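TarM (Staphylococcus aureus subsp. aureus 21178, PDB 4X7R) is a group 1 glycosyl transferase of the GT-B clan and carries a long antiparallel beta-sheet beside its two parallel sheets. Local coordinates at residues 77-83 / 170-176; 92-96 / 131-135; 139-143 / 155-161. The protein carries 1 engineered substitution. One frame throughout, in Å; residues are numbered along the deposited sequence.

Interaction 1 (77-83 / 170-176); sequences SNNKHFK and DEKGYPY
Two aromatic rings meet flat where His81 lies over Tyr174. Their planes are only 4° apart and the centroids 3.6 Å apart, a face-to-face stack. The Tyr174 hydroxyl, at the rim of the stack, donates to Lys83 O at 2.8 Å, from above that carbonyl plane.

Lys172 NZ grips two backbone carbonyls. It gives a 2.7 Å bond to Asn78 O and a weak one to His81 O. Its chain is straight to CE and turns only at the end (chi4 78°), which brings NZ to both oxygens.

The remaining bonds fall on Ser77, Asn78 and Asp170. Ser77 OG donates to Asp170 OD2 at 2.5 Å, on the anti side of the carboxylate. A water joins the same OG to Pro175 O. Asn78 OD1 accepts from Glu171 N at 2.9 Å, while the Glu171 carboxylate turns away to a salt bridge with Lys150. Asp170 OD1 takes Lys172 N and Tyr174 N from opposite faces of its plane, the first closing an Asx turn.

Asp170 therefore shapes its own type I turn with one oxygen and holds Ser77 with the other. Its negative charge is probably steadied by these three donors.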
loop_
_atom_site.group_PDB
_atom_site.type_symbol
_atom_site.label_atom_id
_atom_site.label_comp_id
_atom_site.label_asym_id
_atom_site.label_seq_id
_atom_site.Cartn_x
_atom_site.Cartn_y
_atom_site.Cartn_z
ATOM N N SER A 77 -3.430 7.535 -26.486
ATOM C CA SER A 77 -4.780 7.550 -27.045
ATOM C C SER A 77 -5.386 8.950 -27.081
ATOM O O SER A 77 -5.985 9.311 -28.083
ATOM C CB SER A 77 -5.680 6.609 -26.253
ATOM O OG SER A 77 -6.934 6.459 -26.892
ATOM N N ASN A 78 -5.250 9.722 -25.995
ATOM C CA ASN A 78 -5.723 11.115 -25.879
ATOM C C ASN A 78 -5.217 11.996 -27.029
ATOM O O ASN A 78 -5.963 12.829 -27.521
ATOM C CB ASN A 78 -5.257 11.739 -24.555
ATOM C CG ASN A 78 -5.931 11.187 -23.315
ATOM O OD1 ASN A 78 -7.006 10.620 -23.350
ATOM N ND2 ASN A 78 -5.330 11.402 -22.177
ATOM N N ASN A 79 -3.954 11.799 -27.453
ATOM C CA ASN A 79 -3.304 12.531 -28.547
ATOM C C ASN A 79 -3.831 12.207 -29.926
ATOM O O ASN A 79 -3.596 12.985 -30.854
ATOM C CB ASN A 79 -1.795 12.274 -28.517
ATOM C CG ASN A 79 -1.093 12.956 -27.386
ATOM O OD1 ASN A 79 -1.497 14.037 -26.943
ATOM N ND2 ASN A 79 -0.027 12.323 -26.885
ATOM N N LYS A 80 -4.519 11.066 -30.085
ATOM C CA LYS A 80 -5.070 10.614 -31.375
ATOM C C LYS A 80 -6.274 11.440 -31.883
ATOM O O LYS A 80 -6.484 11.550 -33.090
ATOM C CB LYS A 80 -5.389 9.107 -31.298
ATOM C CG LYS A 80 -6.096 8.475 -32.502
ATOM C CD LYS A 80 -5.139 7.908 -33.543
ATOM C CE LYS A 80 -5.816 6.907 -34.456
ATOM N NZ LYS A 80 -6.145 5.622 -33.762
ATOM N N HIS A 81 -7.093 11.961 -30.971
ATOM C CA HIS A 81 -8.264 12.749 -31.355
ATOM C C HIS A 81 -8.232 14.138 -30.763
ATOM O O HIS A 81 -7.533 14.379 -29.783
ATOM C CB HIS A 81 -9.556 12.035 -30.946
ATOM C CG HIS A 81 -9.764 10.751 -31.674
ATOM N ND1 HIS A 81 -10.416 10.703 -32.919
ATOM C CD2 HIS A 81 -9.391 9.498 -31.324
ATOM C CE1 HIS A 81 -10.405 9.430 -33.269
ATOM N NE2 HIS A 81 -9.788 8.670 -32.347
ATOM N N PHE A 82 -9.008 15.042 -31.365
ATOM C CA PHE A 82 -9.199 16.404 -30.894
ATOM C C PHE A 82 -10.630 16.503 -30.331
ATOM O O PHE A 82 -10.858 17.052 -29.253
ATOM C CB PHE A 82 -9.038 17.388 -32.055
ATOM C CG PHE A 82 -9.413 18.791 -31.671
ATOM C CD1 PHE A 82 -8.635 19.516 -30.771
ATOM C CD2 PHE A 82 -10.543 19.390 -32.205
ATOM C CE1 PHE A 82 -8.972 20.822 -30.425
ATOM C CE2 PHE A 82 -10.854 20.718 -31.895
ATOM C CZ PHE A 82 -10.072 21.423 -31.000
ATOM N N LYS A 83 -11.565 15.966 -31.079
ATOM C CA LYS A 83 -12.982 15.938 -30.766
ATOM C C LYS A 83 -13.294 14.736 -29.832
ATOM O O LYS A 83 -12.674 13.687 -29.958
ATOM C CB LYS A 83 -13.763 15.842 -32.101
ATOM C CG LYS A 83 -15.289 15.680 -32.020
ATOM C CD LYS A 83 -15.938 15.262 -33.360
ATOM C CE LYS A 83 -15.766 13.801 -33.755
ATOM N NZ LYS A 83 -16.442 12.846 -32.822
ATOM N N ASP A 170 -10.369 6.469 -23.159
ATOM C CA ASP A 170 -9.505 7.616 -22.861
ATOM C C ASP A 170 -10.302 8.865 -22.384
ATOM O O ASP A 170 -11.532 8.794 -22.209
ATOM C CB ASP A 170 -8.549 7.896 -24.033
ATOM C CG ASP A 170 -9.208 8.403 -25.312
ATOM O OD1 ASP A 170 -10.297 9.008 -25.223
ATOM O OD2 ASP A 170 -8.568 8.324 -26.376
ATOM N N GLU A 171 -9.604 10.000 -22.199
ATOM C CA GLU A 171 -10.208 11.267 -21.748
ATOM C C GLU A 171 -11.248 11.847 -22.703
ATOM O O GLU A 171 -12.119 12.606 -22.254
ATOM C CB GLU A 171 -9.142 12.330 -21.409
ATOM C CG GLU A 171 -8.269 11.956 -20.216
ATOM C CD GLU A 171 -8.870 12.011 -18.818
ATOM O OE1 GLU A 171 -9.953 12.617 -18.629
ATOM O OE2 GLU A 171 -8.226 11.461 -17.895
ATOM N N LYS A 172 -11.214 11.426 -23.992
ATOM C CA LYS A 172 -12.174 11.866 -25.005
ATOM C C LYS A 172 -13.282 10.830 -25.290
ATOM O O LYS A 172 -14.158 11.077 -26.116
ATOM C CB LYS A 172 -11.459 12.348 -26.279
ATOM C CG LYS A 172 -10.518 13.518 -26.008
ATOM C CD LYS A 172 -9.988 14.196 -27.260
ATOM C CE LYS A 172 -8.987 15.280 -26.893
ATOM N NZ LYS A 172 -7.663 14.729 -26.537
ATOM N N GLY A 173 -13.244 9.689 -24.587
ATOM C CA GLY A 173 -14.258 8.652 -24.734
ATOM C C GLY A 173 -13.971 7.618 -25.802
ATOM O O GLY A 173 -14.890 6.914 -26.232
ATOM N N TYR A 174 -12.703 7.496 -26.226
ATOM C CA TYR A 174 -12.314 6.501 -27.234
ATOM C C TYR A 174 -11.699 5.253 -26.577
ATOM O O TYR A 174 -10.879 5.392 -25.668
ATOM C CB TYR A 174 -11.315 7.106 -28.243
ATOM C CG TYR A 174 -11.897 8.232 -29.070
ATOM C CD1 TYR A 174 -12.592 7.973 -30.251
ATOM C CD2 TYR A 174 -11.777 9.551 -28.661
ATOM C CE1 TYR A 174 -13.129 9.010 -31.015
ATOM C CE2 TYR A 174 -12.346 10.586 -29.391
ATOM C CZ TYR A 174 -12.993 10.319 -30.582
ATOM O OH TYR A 174 -13.499 11.378 -31.297
ATOM N N PRO A 175 -11.998 4.038 -27.063
ATOM C CA PRO A 175 -11.360 2.832 -26.472
ATOM C C PRO A 175 -9.890 2.739 -26.834
ATOM O O PRO A 175 -9.541 3.028 -27.979
ATOM C CB PRO A 175 -12.135 1.659 -27.085
ATOM C CG PRO A 175 -12.755 2.232 -28.344
ATOM C CD PRO A 175 -12.944 3.695 -28.152
ATOM N N TYR A 176 -9.024 2.338 -25.860
ATOM C CA TYR A 176 -7.577 2.252 -26.086
ATOM C C TYR A 176 -6.991 0.892 -25.751
ATOM O O TYR A 176 -5.918 0.546 -26.252
ATOM C CB TYR A 176 -6.798 3.436 -25.423
ATOM C CG TYR A 176 -6.884 3.490 -23.909
ATOM C CD1 TYR A 176 -7.975 4.077 -23.273
ATOM C CD2 TYR A 176 -5.904 2.902 -23.111
ATOM C CE1 TYR A 176 -8.062 4.131 -21.885
ATOM C CE2 TYR A 176 -5.990 2.934 -21.716
ATOM C CZ TYR A 176 -7.084 3.531 -21.110
ATOM O OH TYR A 176 -7.188 3.598 -19.743
HETATM O O HOH W 1 -7.632 4.857 -29.108
#

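Interaction 2 (92-96 / 131-135); sequences ISERL and VIDFF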
loop_
_atom_site.group_PDB
_atom_site.type_symbol
_atom_site.label_atom_id
_atom_site.label_comp_id
_atom_site.label_asym_id
_atom_site.label_seq_id
_atom_site.Cartn_x
_atom_site.Cartn_y
_atom_site.Cartn_z
ATOM N N ILE A 92 -25.522 5.363 -26.397
ATOM C CA ILE A 92 -26.040 5.122 -25.039
ATOM C C ILE A 92 -27.411 5.823 -24.838
ATOM O O ILE A 92 -28.346 5.195 -24.335
ATOM C CB ILE A 92 -24.981 5.468 -23.950
ATOM C CG1 ILE A 92 -23.725 4.564 -24.097
ATOM C CG2 ILE A 92 -25.576 5.375 -22.522
ATOM C CD1 ILE A 92 -22.537 4.966 -23.241
ATOM N N SER A 93 -27.517 7.103 -25.259
ATOM C CA SER A 93 -28.746 7.902 -25.189
ATOM C C SER A 93 -29.869 7.271 -26.008
ATOM O O SER A 93 -31.012 7.279 -25.558
ATOM C CB SER A 93 -28.506 9.318 -25.706
ATOM O OG SER A 93 -27.418 9.940 -25.045
ATOM N N GLU A 94 -29.549 6.739 -27.210
ATOM C CA GLU A 94 -30.535 6.118 -28.107
ATOM C C GLU A 94 -31.150 4.860 -27.525
ATOM O O GLU A 94 -32.330 4.613 -27.741
ATOM C CB GLU A 94 -29.953 5.823 -29.503
ATOM C CG GLU A 94 -29.756 7.036 -30.410
ATOM C CD GLU A 94 -30.920 7.993 -30.612
ATOM O OE1 GLU A 94 -32.076 7.525 -30.735
ATOM O OE2 GLU A 94 -30.666 9.218 -30.675
ATOM N N ARG A 95 -30.360 4.075 -26.772
ATOM C CA ARG A 95 -30.803 2.836 -26.125
ATOM C C ARG A 95 -31.774 3.113 -24.979
ATOM O O ARG A 95 -32.526 2.218 -24.589
ATOM C CB ARG A 95 -29.603 2.017 -25.630
ATOM C CG ARG A 95 -28.710 1.526 -26.759
ATOM C CD ARG A 95 -27.415 0.960 -26.234
ATOM N NE ARG A 95 -27.609 -0.338 -25.592
ATOM C CZ ARG A 95 -26.619 -1.118 -25.177
ATOM N NH1 ARG A 95 -25.357 -0.737 -25.328
ATOM N NH2 ARG A 95 -26.881 -2.283 -24.606
ATOM N N LEU A 96 -31.744 4.342 -24.432
ATOM C CA LEU A 96 -32.626 4.778 -23.351
ATOM C C LEU A 96 -33.810 5.593 -23.895
ATOM O O LEU A 96 -34.703 5.959 -23.132
ATOM C CB LEU A 96 -31.841 5.573 -22.296
ATOM C CG LEU A 96 -30.795 4.789 -21.494
ATOM C CD1 LEU A 96 -29.808 5.727 -20.832
ATOM C CD2 LEU A 96 -31.445 3.885 -20.470
ATOM N N VAL A 131 -23.022 4.653 -13.099
ATOM C CA VAL A 131 -22.976 3.305 -13.618
ATOM C C VAL A 131 -24.251 3.075 -14.425
ATOM O O VAL A 131 -25.337 3.453 -13.973
ATOM C CB VAL A 131 -22.773 2.332 -12.423
ATOM C CG1 VAL A 131 -23.769 1.181 -12.416
ATOM C CG2 VAL A 131 -21.331 1.840 -12.346
ATOM N N ILE A 132 -24.115 2.554 -15.658
ATOM C CA ILE A 132 -25.274 2.223 -16.503
ATOM C C ILE A 132 -25.158 0.757 -16.862
ATOM O O ILE A 132 -24.240 0.377 -17.589
ATOM C CB ILE A 132 -25.484 3.118 -17.757
ATOM C CG1 ILE A 132 -25.560 4.613 -17.409
ATOM C CG2 ILE A 132 -26.725 2.670 -18.549
ATOM C CD1 ILE A 132 -25.628 5.551 -18.664
ATOM N N ASP A 133 -26.056 -0.072 -16.301
ATOM C CA ASP A 133 -26.120 -1.503 -16.567
ATOM C C ASP A 133 -27.200 -1.741 -17.603
ATOM O O ASP A 133 -28.323 -1.267 -17.433
ATOM C CB ASP A 133 -26.419 -2.294 -15.282
ATOM C CG ASP A 133 -25.301 -2.303 -14.274
ATOM O OD1 ASP A 133 -24.266 -1.650 -14.527
ATOM O OD2 ASP A 133 -25.444 -2.987 -13.235
ATOM N N PHE A 134 -26.845 -2.403 -18.715
ATOM C CA PHE A 134 -27.799 -2.730 -19.765
ATOM C C PHE A 134 -28.196 -4.178 -19.662
ATOM O O PHE A 134 -27.399 -5.026 -19.259
ATOM C CB PHE A 134 -27.279 -2.383 -21.164
ATOM C CG PHE A 134 -27.419 -0.926 -21.527
ATOM C CD1 PHE A 134 -28.664 -0.383 -21.825
ATOM C CD2 PHE A 134 -26.298 -0.101 -21.611
ATOM C CE1 PHE A 134 -28.791 0.968 -22.162
ATOM C CE2 PHE A 134 -26.424 1.246 -21.965
ATOM C CZ PHE A 134 -27.665 1.773 -22.240
ATOM N N PHE A 135 -29.446 -4.450 -19.992
ATOM C CA PHE A 135 -30.050 -5.774 -19.895
ATOM C C PHE A 135 -30.584 -6.270 -21.217
ATOM O O PHE A 135 -30.933 -5.468 -22.089
ATOM C CB PHE A 135 -31.184 -5.761 -18.850
ATOM C CG PHE A 135 -30.672 -5.537 -17.454
ATOM C CD1 PHE A 135 -30.371 -4.259 -17.001
ATOM C CD2 PHE A 135 -30.502 -6.603 -16.580
ATOM C CE1 PHE A 135 -29.855 -4.059 -15.717
ATOM C CE2 PHE A 135 -30.006 -6.398 -15.292
ATOM C CZ PHE A 135 -29.677 -5.128 -14.874
#
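Helix 86-95 packs on the long antiparallel sheet through residues 92-96, and strand 129-136 receives it here. The main pair is Arg95 and Phe134. The guanidinium of Arg95 lies flat on one face of the Phe134 ring, with the planes 13° apart. Arg95 CZ stands 3.8 Å from the centroid of the Phe134 ring, a cation-pi contact. NH2 reaches furthest toward the root of the ring, 3.4 Å from Phe134 CG. The Arg95 chain bends at chi3 (73°), and this folds the flat group back over the ring. Arg95 CB adds a contact at the outer end, 3.7 Å from Phe134 CE1.

Ile92 and Leu96 add apolar contacts. Ile92 CG2 touches Ile132 CD1 at 3.9 Å and also nears Phe134 CZ. Leu96 CD2 comes to 4.3 Å from Phe134 CE1 at an oblique approach. The polar Ile92 O lies near the ring plane at its edge.

Arg95 NH1 also forms a salt bridge with Glu142 of the next strand. The guanidinium thus has a ring on one face and a carboxylate at NH1, which probably limit its rotation. Both would probably stabilise the cation where burial costs it solvent.

Interaction 3 (139-143 / 155-161); sequences KRIER and ETFNVDN
Asn161 OD1 accepts from Arg140 NE at 2.8 Å. The bond is nearly straight, 166° at the hydrogen. It uses a lone pair in the amide plane and lies close to the guanidinium plane too. The amide of Asn161 swings back to the strand because CG points away from the backbone N (chi1 -161°).

The same guanidinium is stacked on Phe157. The two planes are 11° apart, and Arg140 CZ is 3.8 Å from the ring centroid of Phe157, a cation-pi contact. Arg140 CD lies over the same face and adds a CH-pi contact. A bend at chi3 sets the guanidinium over the ring. Its NH1 forms a salt bridge with Asp133 of the preceding strand. The stack, the amide and the carboxylate together hold the group flat. At the edge of the Phe157 ring, Arg143 CB comes within 3.7 Å of CE1.

Backbone bonds join the strands. Phe157 N donates to Ile141 O at 2.8 Å. Arg143 and Glu155 form a hydrogen-bonded pair, with Arg143 N to Glu155 O and Glu155 N to Arg143 O. Glu142 and Thr156 form the non-hydrogen-bonded pair beside it. Glu142 CA lies 3.3 Å from Glu155 O, a CA-H...O contact. A water bridges Arg143 O and Glu155 OE1, while Arg143 NE pairs with Asp133.

At the end of the pairing, Lys139 NZ donates to Phe157 O at 3.3 Å from above its carbonyl plane. Asn158 to Asn161 make a type I turn, which brings Asn161 to Arg140.

Strands 139-147 and 150-157 form an antiparallel beta hairpin. Ile141 and Glu142 both face Phe134 on the neighbouring strand, a classic beta bulge.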
loop_
_atom_site.group_PDB
_atom_site.type_symbol
_atom_site.label_atom_id
_atom_site.label_comp_id
_atom_site.label_asym_id
_atom_site.label_seq_id
_atom_site.Cartn_x
_atom_site.Cartn_y
_atom_site.Cartn_z
ATOM N N LYS A 139 -31.343 -10.232 -18.220
ATOM C CA LYS A 139 -29.967 -10.585 -17.872
ATOM C C LYS A 139 -29.045 -9.394 -18.192
ATOM O O LYS A 139 -29.117 -8.840 -19.295
ATOM C CB LYS A 139 -29.553 -11.843 -18.669
ATOM C CG LYS A 139 -28.078 -12.246 -18.537
ATOM C CD LYS A 139 -27.345 -12.238 -19.887
ATOM C CE LYS A 139 -25.856 -12.433 -19.705
ATOM N NZ LYS A 139 -25.108 -12.242 -20.977
ATOM N N ARG A 140 -28.192 -9.007 -17.227
ATOM C CA ARG A 140 -27.222 -7.918 -17.393
ATOM C C ARG A 140 -26.156 -8.305 -18.425
ATOM O O ARG A 140 -25.398 -9.254 -18.207
ATOM C CB ARG A 140 -26.577 -7.504 -16.045
ATOM C CG ARG A 140 -25.475 -6.445 -16.205
ATOM C CD ARG A 140 -25.039 -5.829 -14.892
ATOM N NE ARG A 140 -24.296 -6.754 -14.034
ATOM C CZ ARG A 140 -23.651 -6.395 -12.932
ATOM N NH1 ARG A 140 -23.629 -5.122 -12.551
ATOM N NH2 ARG A 140 -22.998 -7.296 -12.217
ATOM N N ILE A 141 -26.113 -7.576 -19.543
ATOM C CA ILE A 141 -25.121 -7.830 -20.593
ATOM C C ILE A 141 -23.868 -6.949 -20.420
ATOM O O ILE A 141 -22.732 -7.427 -20.562
ATOM C CB ILE A 141 -25.750 -7.787 -22.014
ATOM C CG1 ILE A 141 -26.472 -6.448 -22.296
ATOM C CG2 ILE A 141 -26.710 -8.986 -22.201
ATOM C CD1 ILE A 141 -26.791 -6.159 -23.749
ATOM N N GLU A 142 -24.071 -5.665 -20.063
ATOM C CA GLU A 142 -22.962 -4.735 -19.906
ATOM C C GLU A 142 -23.122 -3.644 -18.868
ATOM O O GLU A 142 -24.233 -3.317 -18.458
ATOM C CB GLU A 142 -22.566 -4.132 -21.259
ATOM C CG GLU A 142 -23.718 -3.516 -22.002
ATOM C CD GLU A 142 -23.507 -3.430 -23.495
ATOM O OE1 GLU A 142 -22.696 -4.210 -24.045
ATOM O OE2 GLU A 142 -24.172 -2.579 -24.119
ATOM N N ARG A 143 -21.984 -3.058 -18.475
ATOM C CA ARG A 143 -21.913 -1.936 -17.562
ATOM C C ARG A 143 -20.954 -0.879 -18.096
ATOM O O ARG A 143 -19.773 -1.178 -18.298
ATOM C CB ARG A 143 -21.482 -2.379 -16.146
ATOM C CG ARG A 143 -21.040 -1.215 -15.244
ATOM C CD ARG A 143 -20.734 -1.630 -13.824
ATOM N NE ARG A 143 -21.988 -1.810 -13.092
ATOM C CZ ARG A 143 -22.098 -1.845 -11.770
ATOM N NH1 ARG A 143 -21.026 -1.701 -11.005
ATOM N NH2 ARG A 143 -23.289 -1.992 -11.203
ATOM N N GLU A 155 -17.701 -2.945 -19.113
ATOM C CA GLU A 155 -17.508 -4.352 -18.723
ATOM C C GLU A 155 -18.600 -5.171 -19.340
ATOM O O GLU A 155 -19.733 -4.701 -19.437
ATOM C CB GLU A 155 -17.502 -4.551 -17.204
ATOM C CG GLU A 155 -16.262 -3.993 -16.527
ATOM C CD GLU A 155 -16.427 -3.871 -15.028
ATOM O OE1 GLU A 155 -17.426 -3.256 -14.590
ATOM O OE2 GLU A 155 -15.564 -4.398 -14.290
ATOM N N THR A 156 -18.259 -6.359 -19.837
ATOM C CA THR A 156 -19.252 -7.299 -20.404
ATOM C C THR A 156 -19.458 -8.463 -19.432
ATOM O O THR A 156 -18.486 -8.972 -18.869
ATOM C CB THR A 156 -18.859 -7.753 -21.811
ATOM O OG1 THR A 156 -18.688 -6.595 -22.620
ATOM C CG2 THR A 156 -19.900 -8.650 -22.452
ATOM N N PHE A 157 -20.708 -8.919 -19.289
ATOM C CA PHE A 157 -21.050 -10.024 -18.364
ATOM C C PHE A 157 -21.471 -11.292 -19.054
ATOM O O PHE A 157 -22.138 -11.228 -20.073
ATOM C CB PHE A 157 -22.124 -9.598 -17.343
ATOM C CG PHE A 157 -21.685 -8.431 -16.496
ATOM C CD1 PHE A 157 -21.884 -7.117 -16.930
ATOM C CD2 PHE A 157 -21.021 -8.637 -15.295
ATOM C CE1 PHE A 157 -21.459 -6.042 -16.160
ATOM C CE2 PHE A 157 -20.591 -7.556 -14.526
ATOM C CZ PHE A 157 -20.796 -6.266 -14.973
ATOM N N ASN A 158 -21.107 -12.443 -18.464
ATOM C CA ASN A 158 -21.504 -13.778 -18.936
ATOM C C ASN A 158 -22.864 -14.189 -18.312
ATOM O O ASN A 158 -23.488 -13.383 -17.605
ATOM C CB ASN A 158 -20.399 -14.816 -18.611
ATOM C CG ASN A 158 -20.184 -15.115 -17.147
ATOM O OD1 ASN A 158 -20.956 -14.730 -16.268
ATOM N ND2 ASN A 158 -19.106 -15.808 -16.850
ATOM N N VAL A 159 -23.287 -15.460 -18.535
ATOM C CA VAL A 159 -24.536 -16.059 -18.016
ATOM C C VAL A 159 -24.661 -16.027 -16.482
ATOM O O VAL A 159 -25.776 -15.932 -15.961
ATOM C CB VAL A 159 -24.822 -17.471 -18.598
ATOM C CG1 VAL A 159 -25.142 -17.397 -20.093
ATOM C CG2 VAL A 159 -23.674 -18.449 -18.326
ATOM N N ASP A 160 -23.527 -16.110 -15.769
ATOM C CA ASP A 160 -23.452 -16.091 -14.306
ATOM C C ASP A 160 -23.307 -14.667 -13.759
ATOM O O ASP A 160 -22.969 -14.497 -12.579
ATOM C CB ASP A 160 -22.263 -16.953 -13.825
ATOM C CG ASP A 160 -22.163 -18.338 -14.446
ATOM O OD1 ASP A 160 -23.188 -19.059 -14.467
ATOM O OD2 ASP A 160 -21.055 -18.707 -14.892
ATOM N N ASN A 161 -23.527 -13.638 -14.632
ATOM C CA ASN A 161 -23.388 -12.203 -14.332
ATOM C C ASN A 161 -21.995 -11.864 -13.790
ATOM O O ASN A 161 -21.854 -11.043 -12.887
ATOM C CB ASN A 161 -24.516 -11.701 -13.401
ATOM C CG ASN A 161 -24.721 -10.209 -13.408
ATOM O OD1 ASN A 161 -24.445 -9.521 -14.397
ATOM N ND2 ASN A 161 -25.237 -9.680 -12.307
HETATM O O HOH W 2 -17.947 -0.721 -16.259
#

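All three contacts reach the same antiparallel sheet. Interactions 2 and 3 lie within the loop closed by interaction 1. They are 13 Å apart by their centres and touch directly, because strands 129-136 and 139-147 are neighbours. Three salt bridges join them: Arg95 NH1 to Glu142 OE2 at 2.5 Å, Asp133 OD1 to Arg143 NE at 2.7 Å and Asp133 OD2 to Arg140 NH1 at 2.9 Å. Interaction 1 stands apart, its nearest atoms about 8 Å from interaction 2 and about 11 Å from interaction 3. Helices 69-78 and 86-95 follow each other in the chain. The Tyr176 and Glu155 side chains are each about 13 Å from a bound 2-deoxy-3,6-di-O-sulfo-2-(sulfoamino)-alpha-D-glucopyranose.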